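Local coordinates for metallo-beta-lactamase domain-containing protein (Enterococcus faecalis, PDB 2AZ4) that is of uncharacterised function but carries a two-zinc metallo-beta-lactamase-type site and may act as an RNA-binding exonuclease, at residues Ile391-Ile403 / Lys410-Glu422. Numbering follows the deposited sequence.
Sequences IIALIEPQVLVPI and KLENPYGERILPE
Asn-413 reaches across to the loop between helix 385-395 and strand 399-403, at the edge of one sheet of the metallo-beta-lactamase fold. There the short strand 417-418 pairs in parallel with strand 399-403, which lies between it and strand 212-216. Both amide hydrogens of Asn-413 are used: ND2 donates to Pro-397 O (2.9 Å), which it meets from above the carbonyl plane, and almost straight (176°) to Glu-417 O. OD1 takes the backbone N of Tyr-415, an Asx turn. With its amide fixed from three directions, Asn-413 ties the turn to strand 417-418 and to the loop that leads into strand 399-403. Glu-417 O also accepts Leu-400 N (3.0 Å), the two donors arriving from opposite faces of its plane.

Beside the turn, the Tyr-415 ring lies against the end of the helix. CG of Glu-396 sits over one face of the Tyr-415 ring as a CH-pi contact, 4.0 Å from the centroid, while Pro-414 CB backs the other; Ala-393 CB meets Tyr-415 OH (3.4 Å). Glu-396, the first residue past the helix, has positive phi.

Beyond Asn-413, Leu-411 holds its CG anti to the backbone N (chi1 -151°), which brings the isobutyl group between Ile-392 CD1, Leu-400 CD1 and the ring of Pro-402; the Leu-400 and Leu-411 side chains cross at about a right angle. Farther along, Val-401 CG1 meets Pro-421 CG at 3.6 Å. Ile-403 is followed in the chain by the zinc ligand His-404. Arg-418 bends at chi3 (71°), and its NH1, which also bonds Glu-409 O, donates to Leu-411 O at 2.9 Å.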
ATOM      1  N   ILE A 391       7.927  -3.126 -18.107  1.00 21.64           N
ATOM      2  CA  ILE A 391       8.893  -2.856 -17.038  1.00 21.76           C
ATOM      3  C   ILE A 391      10.066  -3.817 -17.190  1.00 21.04           C
ATOM      4  O   ILE A 391      11.204  -3.398 -17.148  1.00 20.61           O
ATOM      5  CB  ILE A 391       8.245  -2.944 -15.631  1.00 21.30           C
ATOM      6  CG1 ILE A 391       7.342  -1.713 -15.406  1.00 23.26           C
ATOM      7  CG2 ILE A 391       9.319  -3.066 -14.540  1.00 21.64           C
ATOM      8  CD1 ILE A 391       6.317  -1.843 -14.240  1.00 21.55           C
ATOM      9  N   ILE A 392       9.760  -5.091 -17.395  1.00 21.80           N
ATOM     10  CA  ILE A 392      10.787  -6.131 -17.618  1.00 22.94           C
ATOM     11  C   ILE A 392      11.621  -5.792 -18.853  1.00 23.55           C
ATOM     12  O   ILE A 392      12.846  -5.887 -18.813  1.00 23.90           O
ATOM     13  CB  ILE A 392      10.152  -7.529 -17.758  1.00 23.43           C
ATOM     14  CG1 ILE A 392       9.442  -7.924 -16.449  1.00 22.55           C
ATOM     15  CG2 ILE A 392      11.218  -8.602 -18.177  1.00 24.28           C
ATOM     16  CD1 ILE A 392       8.384  -8.973 -16.595  1.00 20.51           C
ATOM     17  N   ALA A 393      10.955  -5.339 -19.923  1.00 24.24           N
ATOM     18  CA  ALA A 393      11.659  -4.896 -21.133  1.00 24.85           C
ATOM     19  C   ALA A 393      12.625  -3.739 -20.864  1.00 25.74           C
ATOM     20  O   ALA A 393      13.765  -3.771 -21.328  1.00 26.21           O
ATOM     21  CB  ALA A 393      10.669  -4.553 -22.257  1.00 25.04           C
ATOM     22  N   LEU A 394      12.197  -2.726 -20.102  1.00 25.67           N
ATOM     23  CA  LEU A 394      13.087  -1.613 -19.767  1.00 26.05           C
ATOM     24  C   LEU A 394      14.279  -2.011 -18.905  1.00 25.95           C
ATOM     25  O   LEU A 394      15.374  -1.481 -19.084  1.00 26.56           O
ATOM     26  CB  LEU A 394      12.319  -0.446 -19.125  1.00 26.36           C
ATOM     27  CG  LEU A 394      11.383   0.373 -20.018  1.00 26.64           C
ATOM     28  CD1 LEU A 394      10.332   1.041 -19.150  1.00 28.96           C
ATOM     29  CD2 LEU A 394      12.161   1.393 -20.822  1.00 26.78           C
ATOM     30  N   ILE A 395      14.080  -2.951 -17.988  1.00 25.75           N
ATOM     31  CA  ILE A 395      15.148  -3.362 -17.068  1.00 25.85           C
ATOM     32  C   ILE A 395      16.099  -4.422 -17.666  1.00 26.06           C
ATOM     33  O   ILE A 395      17.303  -4.352 -17.454  1.00 26.14           O
ATOM     34  CB  ILE A 395      14.551  -3.894 -15.735  1.00 25.42           C
ATOM     35  CG1 ILE A 395      13.943  -2.746 -14.923  1.00 25.95           C
ATOM     36  CG2 ILE A 395      15.584  -4.664 -14.921  1.00 25.52           C
ATOM     37  CD1 ILE A 395      12.957  -3.214 -13.853  1.00 23.40           C
ATOM     38  N   GLU A 396      15.537  -5.387 -18.394  1.00 26.73           N
ATOM     39  CA  GLU A 396      16.286  -6.525 -18.978  1.00 27.91           C
ATOM     40  C   GLU A 396      17.012  -7.286 -17.860  1.00 27.30           C
ATOM     41  O   GLU A 396      18.249  -7.267 -17.783  1.00 27.50           O
ATOM     42  CB  GLU A 396      17.247  -6.083 -20.107  1.00 27.98           C
ATOM     43  CG  GLU A 396      16.609  -5.235 -21.242  1.00 28.66           C
ATOM     44  CD  GLU A 396      17.589  -4.980 -22.399  1.00 29.54           C
ATOM     45  OE1 GLU A 396      18.118  -5.979 -22.931  1.00 30.11           O
ATOM     46  OE2 GLU A 396      17.853  -3.798 -22.768  1.00 33.24           O
ATOM     47  N   PRO A 397      16.232  -7.925 -16.961  1.00 27.18           N
ATOM     48  CA  PRO A 397      16.811  -8.612 -15.819  1.00 27.30           C
ATOM     49  C   PRO A 397      17.498  -9.914 -16.268  1.00 27.19           C
ATOM     50  O   PRO A 397      16.994 -10.606 -17.152  1.00 26.27           O
ATOM     51  CB  PRO A 397      15.587  -8.923 -14.948  1.00 26.64           C
ATOM     52  CG  PRO A 397      14.476  -9.086 -15.922  1.00 26.83           C
ATOM     53  CD  PRO A 397      14.759  -8.043 -16.976  1.00 26.37           C
ATOM     54  N   GLN A 398      18.649 -10.214 -15.665  1.00 27.42           N
ATOM     55  CA  GLN A 398      19.364 -11.441 -15.964  1.00 27.23           C
ATOM     56  C   GLN A 398      18.547 -12.624 -15.467  1.00 27.60           C
ATOM     57  O   GLN A 398      18.410 -13.644 -16.159  1.00 27.47           O
ATOM     58  CB  GLN A 398      20.747 -11.410 -15.331  1.00 27.70           C
ATOM     59  CG  GLN A 398      21.664 -10.323 -15.891  1.00 28.24           C
ATOM     60  CD  GLN A 398      22.966 -10.222 -15.136  1.00 30.48           C
ATOM     61  OE1 GLN A 398      23.654 -11.215 -14.944  1.00 30.44           O
ATOM     62  NE2 GLN A 398      23.304  -9.020 -14.685  1.00 31.01           N
ATOM     63  N   VAL A 399      17.999 -12.475 -14.261  1.00 27.07           N
ATOM     64  CA  VAL A 399      17.109 -13.460 -13.670  1.00 26.30           C
ATOM     65  C   VAL A 399      15.891 -12.733 -13.103  1.00 25.84           C
ATOM     66  O   VAL A 399      16.029 -11.737 -12.385  1.00 25.79           O
ATOM     67  CB  VAL A 399      17.781 -14.260 -12.526  1.00 26.40           C
ATOM     68  CG1 VAL A 399      16.830 -15.338 -12.029  1.00 25.56           C
ATOM     69  CG2 VAL A 399      19.131 -14.894 -12.971  1.00 27.51           C
ATOM     70  N   LEU A 400      14.710 -13.243 -13.432  1.00 25.55           N
ATOM     71  CA  LEU A 400      13.436 -12.696 -12.964  1.00 25.43           C
ATOM     72  C   LEU A 400      12.830 -13.630 -11.927  1.00 25.32           C
ATOM     73  O   LEU A 400      12.758 -14.852 -12.153  1.00 24.76           O
ATOM     74  CB  LEU A 400      12.487 -12.543 -14.163  1.00 25.17           C
ATOM     75  CG  LEU A 400      11.236 -11.641 -14.271  1.00 24.97           C
ATOM     76  CD1 LEU A 400       9.994 -12.455 -14.533  1.00 21.65           C
ATOM     77  CD2 LEU A 400      11.027 -10.583 -13.160  1.00 22.84           C
ATOM     78  N   VAL A 401      12.390 -13.065 -10.792  1.00 24.01           N
ATOM     79  CA  VAL A 401      11.676 -13.833  -9.784  1.00 23.64           C
ATOM     80  C   VAL A 401      10.268 -13.257  -9.560  1.00 24.04           C
ATOM     81  O   VAL A 401      10.143 -12.252  -8.857  1.00 24.30           O
ATOM     82  CB  VAL A 401      12.433 -13.814  -8.407  1.00 23.52           C
ATOM     83  CG1 VAL A 401      11.755 -14.749  -7.390  1.00 22.20           C
ATOM     84  CG2 VAL A 401      13.870 -14.164  -8.573  1.00 24.14           C
ATOM     85  N   PRO A 402       9.210 -13.859 -10.159  1.00 23.99           N
ATOM     86  CA  PRO A 402       7.882 -13.376  -9.801  1.00 24.27           C
ATOM     87  C   PRO A 402       7.555 -13.611  -8.324  1.00 24.57           C
ATOM     88  O   PRO A 402       7.872 -14.680  -7.763  1.00 24.59           O
ATOM     89  CB  PRO A 402       6.950 -14.203 -10.692  1.00 24.79           C
ATOM     90  CG  PRO A 402       7.844 -14.660 -11.846  1.00 23.67           C
ATOM     91  CD  PRO A 402       9.136 -14.916 -11.185  1.00 23.78           C
ATOM     92  N   ILE A 403       6.963 -12.585  -7.709  1.00 23.62           N
ATOM     93  CA  ILE A 403       6.475 -12.633  -6.331  1.00 23.37           C
ATOM     94  C   ILE A 403       5.186 -11.827  -6.285  1.00 22.38           C
ATOM     95  O   ILE A 403       4.824 -11.214  -7.276  1.00 21.44           O
ATOM     96  CB  ILE A 403       7.483 -12.034  -5.335  1.00 23.13           C
ATOM     97  CG1 ILE A 403       7.816 -10.570  -5.719  1.00 24.20           C
ATOM     98  CG2 ILE A 403       8.701 -12.943  -5.206  1.00 22.76           C
ATOM     99  CD1 ILE A 403       8.638  -9.816  -4.691  1.00 23.39           C
ATOM    100  N   LYS A 410       2.962 -16.796 -15.530  1.00 31.43           N
ATOM    101  CA  LYS A 410       2.547 -15.826 -16.549  1.00 32.15           C
ATOM    102  C   LYS A 410       3.548 -14.674 -16.725  1.00 31.73           C
ATOM    103  O   LYS A 410       3.535 -13.972 -17.747  1.00 32.41           O
ATOM    104  CB  LYS A 410       1.147 -15.306 -16.247  1.00 31.83           C
ATOM    105  CG  LYS A 410       0.060 -16.356 -16.417  1.00 33.58           C
ATOM    106  CD  LYS A 410      -1.346 -15.789 -16.122  1.00 33.62           C
ATOM    107  CE  LYS A 410      -1.792 -14.755 -17.160  1.00 37.82           C
ATOM    108  NZ  LYS A 410      -2.641 -15.333 -18.260  1.00 37.74           N
ATOM    109  N   LEU A 411       4.423 -14.483 -15.740  1.00 31.14           N
ATOM    110  CA  LEU A 411       5.447 -13.445 -15.817  1.00 30.69           C
ATOM    111  C   LEU A 411       6.748 -13.966 -16.442  1.00 30.54           C
ATOM    112  O   LEU A 411       7.502 -14.708 -15.804  1.00 30.26           O
ATOM    113  CB  LEU A 411       5.713 -12.813 -14.434  1.00 30.26           C
ATOM    114  CG  LEU A 411       6.182 -11.355 -14.494  1.00 30.68           C
ATOM    115  CD1 LEU A 411       5.078 -10.414 -15.046  1.00 30.45           C
ATOM    116  CD2 LEU A 411       6.702 -10.865 -13.130  1.00 30.50           C
ATOM    117  N   GLU A 412       7.013 -13.525 -17.672  1.00 30.60           N
ATOM    118  CA  GLU A 412       8.111 -14.045 -18.497  1.00 30.81           C
ATOM    119  C   GLU A 412       9.282 -13.086 -18.637  1.00 30.05           C
ATOM    120  O   GLU A 412       9.099 -11.853 -18.695  1.00 29.74           O
ATOM    121  CB  GLU A 412       7.598 -14.398 -19.897  1.00 31.09           C
ATOM    122  CG  GLU A 412       6.772 -15.685 -19.954  1.00 32.33           C
ATOM    123  CD  GLU A 412       6.000 -15.836 -21.251  1.00 33.47           C
ATOM    124  OE1 GLU A 412       6.530 -15.465 -22.321  1.00 35.04           O
ATOM    125  OE2 GLU A 412       4.854 -16.339 -21.190  1.00 38.68           O
ATOM    126  N   ASN A 413      10.481 -13.665 -18.714  1.00 28.81           N
ATOM    127  CA  ASN A 413      11.707 -12.921 -18.957  1.00 28.09           C
ATOM    128  C   ASN A 413      12.347 -13.284 -20.318  1.00 28.57           C
ATOM    129  O   ASN A 413      13.115 -14.239 -20.396  1.00 27.25           O
ATOM    130  CB  ASN A 413      12.702 -13.174 -17.830  1.00 26.74           C
ATOM    131  CG  ASN A 413      13.930 -12.297 -17.921  1.00 26.58           C
ATOM    132  OD1 ASN A 413      13.942 -11.264 -18.613  1.00 26.85           O
ATOM    133  ND2 ASN A 413      14.977 -12.683 -17.197  1.00 26.69           N
ATOM    134  N   PRO A 414      12.016 -12.524 -21.385  1.00 29.70           N
ATOM    135  CA  PRO A 414      12.679 -12.673 -22.685  1.00 30.33           C
ATOM    136  C   PRO A 414      14.191 -12.467 -22.623  1.00 30.75           C
ATOM    137  O   PRO A 414      14.897 -12.926 -23.504  1.00 31.72           O
ATOM    138  CB  PRO A 414      12.050 -11.550 -23.530  1.00 30.27           C
ATOM    139  CG  PRO A 414      10.727 -11.305 -22.902  1.00 30.85           C
ATOM    140  CD  PRO A 414      10.965 -11.483 -21.435  1.00 29.48           C
ATOM    141  N   TYR A 415      14.678 -11.803 -21.585  1.00 30.86           N
ATOM    142  CA  TYR A 415      16.046 -11.324 -21.558  1.00 30.98           C
ATOM    143  C   TYR A 415      17.009 -12.230 -20.818  1.00 31.15           C
ATOM    144  O   TYR A 415      18.215 -12.007 -20.848  1.00 31.97           O
ATOM    145  CB  TYR A 415      16.070  -9.898 -20.978  1.00 30.94           C
ATOM    146  CG  TYR A 415      15.137  -9.018 -21.749  1.00 30.53           C
ATOM    147  CD1 TYR A 415      15.521  -8.493 -22.984  1.00 30.69           C
ATOM    148  CD2 TYR A 415      13.834  -8.777 -21.300  1.00 31.36           C
ATOM    149  CE1 TYR A 415      14.654  -7.715 -23.737  1.00 31.06           C
ATOM    150  CE2 TYR A 415      12.947  -7.998 -22.056  1.00 30.82           C
ATOM    151  CZ  TYR A 415      13.374  -7.470 -23.274  1.00 30.74           C
ATOM    152  OH  TYR A 415      12.539  -6.696 -24.048  1.00 30.52           O
ATOM    153  N   GLY A 416      16.488 -13.255 -20.168  1.00 31.24           N
ATOM    154  CA  GLY A 416      17.331 -14.116 -19.338  1.00 31.42           C
ATOM    155  C   GLY A 416      16.553 -15.263 -18.758  1.00 31.44           C
ATOM    156  O   GLY A 416      15.677 -15.826 -19.416  1.00 32.09           O
ATOM    157  N   GLU A 417      16.875 -15.609 -17.518  1.00 31.63           N
ATOM    158  CA  GLU A 417      16.278 -16.761 -16.862  1.00 32.32           C
ATOM    159  C   GLU A 417      15.163 -16.345 -15.901  1.00 31.80           C
ATOM    160  O   GLU A 417      14.914 -15.150 -15.700  1.00 31.72           O
ATOM    161  CB  GLU A 417      17.354 -17.594 -16.145  1.00 32.59           C
ATOM    162  CG  GLU A 417      17.977 -18.710 -17.009  1.00 36.58           C
ATOM    163  CD  GLU A 417      17.082 -19.963 -17.154  1.00 41.79           C
ATOM    164  OE1 GLU A 417      15.970 -20.012 -16.548  1.00 42.08           O
ATOM    165  OE2 GLU A 417      17.506 -20.908 -17.875  1.00 43.23           O
ATOM    166  N   ARG A 418      14.481 -17.343 -15.345  1.00 31.66           N
ATOM    167  CA  ARG A 418      13.403 -17.123 -14.402  1.00 31.12           C
ATOM    168  C   ARG A 418      13.440 -18.164 -13.298  1.00 31.50           C
ATOM    169  O   ARG A 418      13.752 -19.335 -13.551  1.00 31.27           O
ATOM    170  CB  ARG A 418      12.054 -17.173 -15.112  1.00 31.18           C
ATOM    171  CG  ARG A 418      10.876 -16.851 -14.211  1.00 30.63           C
ATOM    172  CD  ARG A 418       9.595 -16.844 -14.998  1.00 29.83           C
ATOM    173  NE  ARG A 418       9.198 -18.185 -15.410  1.00 29.21           N
ATOM    174  CZ  ARG A 418       8.098 -18.461 -16.113  1.00 28.72           C
ATOM    175  NH1 ARG A 418       7.276 -17.489 -16.490  1.00 27.85           N
ATOM    176  NH2 ARG A 418       7.812 -19.716 -16.437  1.00 26.84           N
ATOM    177  N   ILE A 419      13.124 -17.723 -12.077  1.00 30.83           N
ATOM    178  CA  ILE A 419      12.971 -18.602 -10.922  1.00 30.25           C
ATOM    179  C   ILE A 419      11.596 -18.376 -10.322  1.00 29.92           C
ATOM    180  O   ILE A 419      11.235 -17.238 -10.007  1.00 28.80           O
ATOM    181  CB  ILE A 419      14.022 -18.302  -9.823  1.00 30.43           C
ATOM    182  CG1 ILE A 419      15.417 -18.712 -10.294  1.00 31.11           C
ATOM    183  CG2 ILE A 419      13.651 -19.020  -8.512  1.00 30.38           C
ATOM    184  CD1 ILE A 419      16.540 -18.253  -9.391  1.00 31.08           C
ATOM    185  N   LEU A 420      10.833 -19.455 -10.176  1.00 29.69           N
ATOM    186  CA  LEU A 420       9.554 -19.414  -9.506  1.00 30.07           C
ATOM    187  C   LEU A 420       9.789 -19.949  -8.102  1.00 30.52           C
ATOM    188  O   LEU A 420       9.987 -21.159  -7.923  1.00 30.94           O
ATOM    189  CB  LEU A 420       8.514 -20.259 -10.237  1.00 29.82           C
ATOM    190  CG  LEU A 420       8.257 -19.950 -11.717  1.00 30.08           C
ATOM    191  CD1 LEU A 420       7.228 -20.899 -12.270  1.00 30.24           C
ATOM    192  CD2 LEU A 420       7.832 -18.508 -11.946  1.00 27.78           C
ATOM    193  N   PRO A 421       9.779 -19.048  -7.097  1.00 30.25           N
ATOM    194  CA  PRO A 421      10.205 -19.434  -5.752  1.00 29.72           C
ATOM    195  C   PRO A 421       9.128 -20.193  -4.993  1.00 29.33           C
ATOM    196  O   PRO A 421       7.931 -20.056  -5.274  1.00 28.23           O
ATOM    197  CB  PRO A 421      10.495 -18.091  -5.076  1.00 29.83           C
ATOM    198  CG  PRO A 421       9.571 -17.125  -5.740  1.00 30.26           C
ATOM    199  CD  PRO A 421       9.356 -17.634  -7.164  1.00 30.22           C
ATOM    200  N   GLU A 422       9.562 -21.011  -4.045  1.00 29.16           N
ATOM    201  CA  GLU A 422       8.626 -21.575  -3.096  1.00 29.98           C
ATOM    202  C   GLU A 422       8.971 -21.089  -1.691  1.00 28.55           C
ATOM    203  O   GLU A 422      10.059 -20.575  -1.449  1.00 28.38           O
ATOM    204  CB  GLU A 422       8.576 -23.105  -3.181  1.00 30.03           C
ATOM    205  CG  GLU A 422       9.808 -23.819  -2.693  1.00 32.02           C
ATOM    206  CD  GLU A 422       9.755 -25.326  -2.972  1.00 33.61           C
ATOM    207  OE1 GLU A 422      10.330 -26.094  -2.162  1.00 38.15           O
ATOM    208  OE2 GLU A 422       9.132 -25.734  -3.989  1.00 37.45           O
TER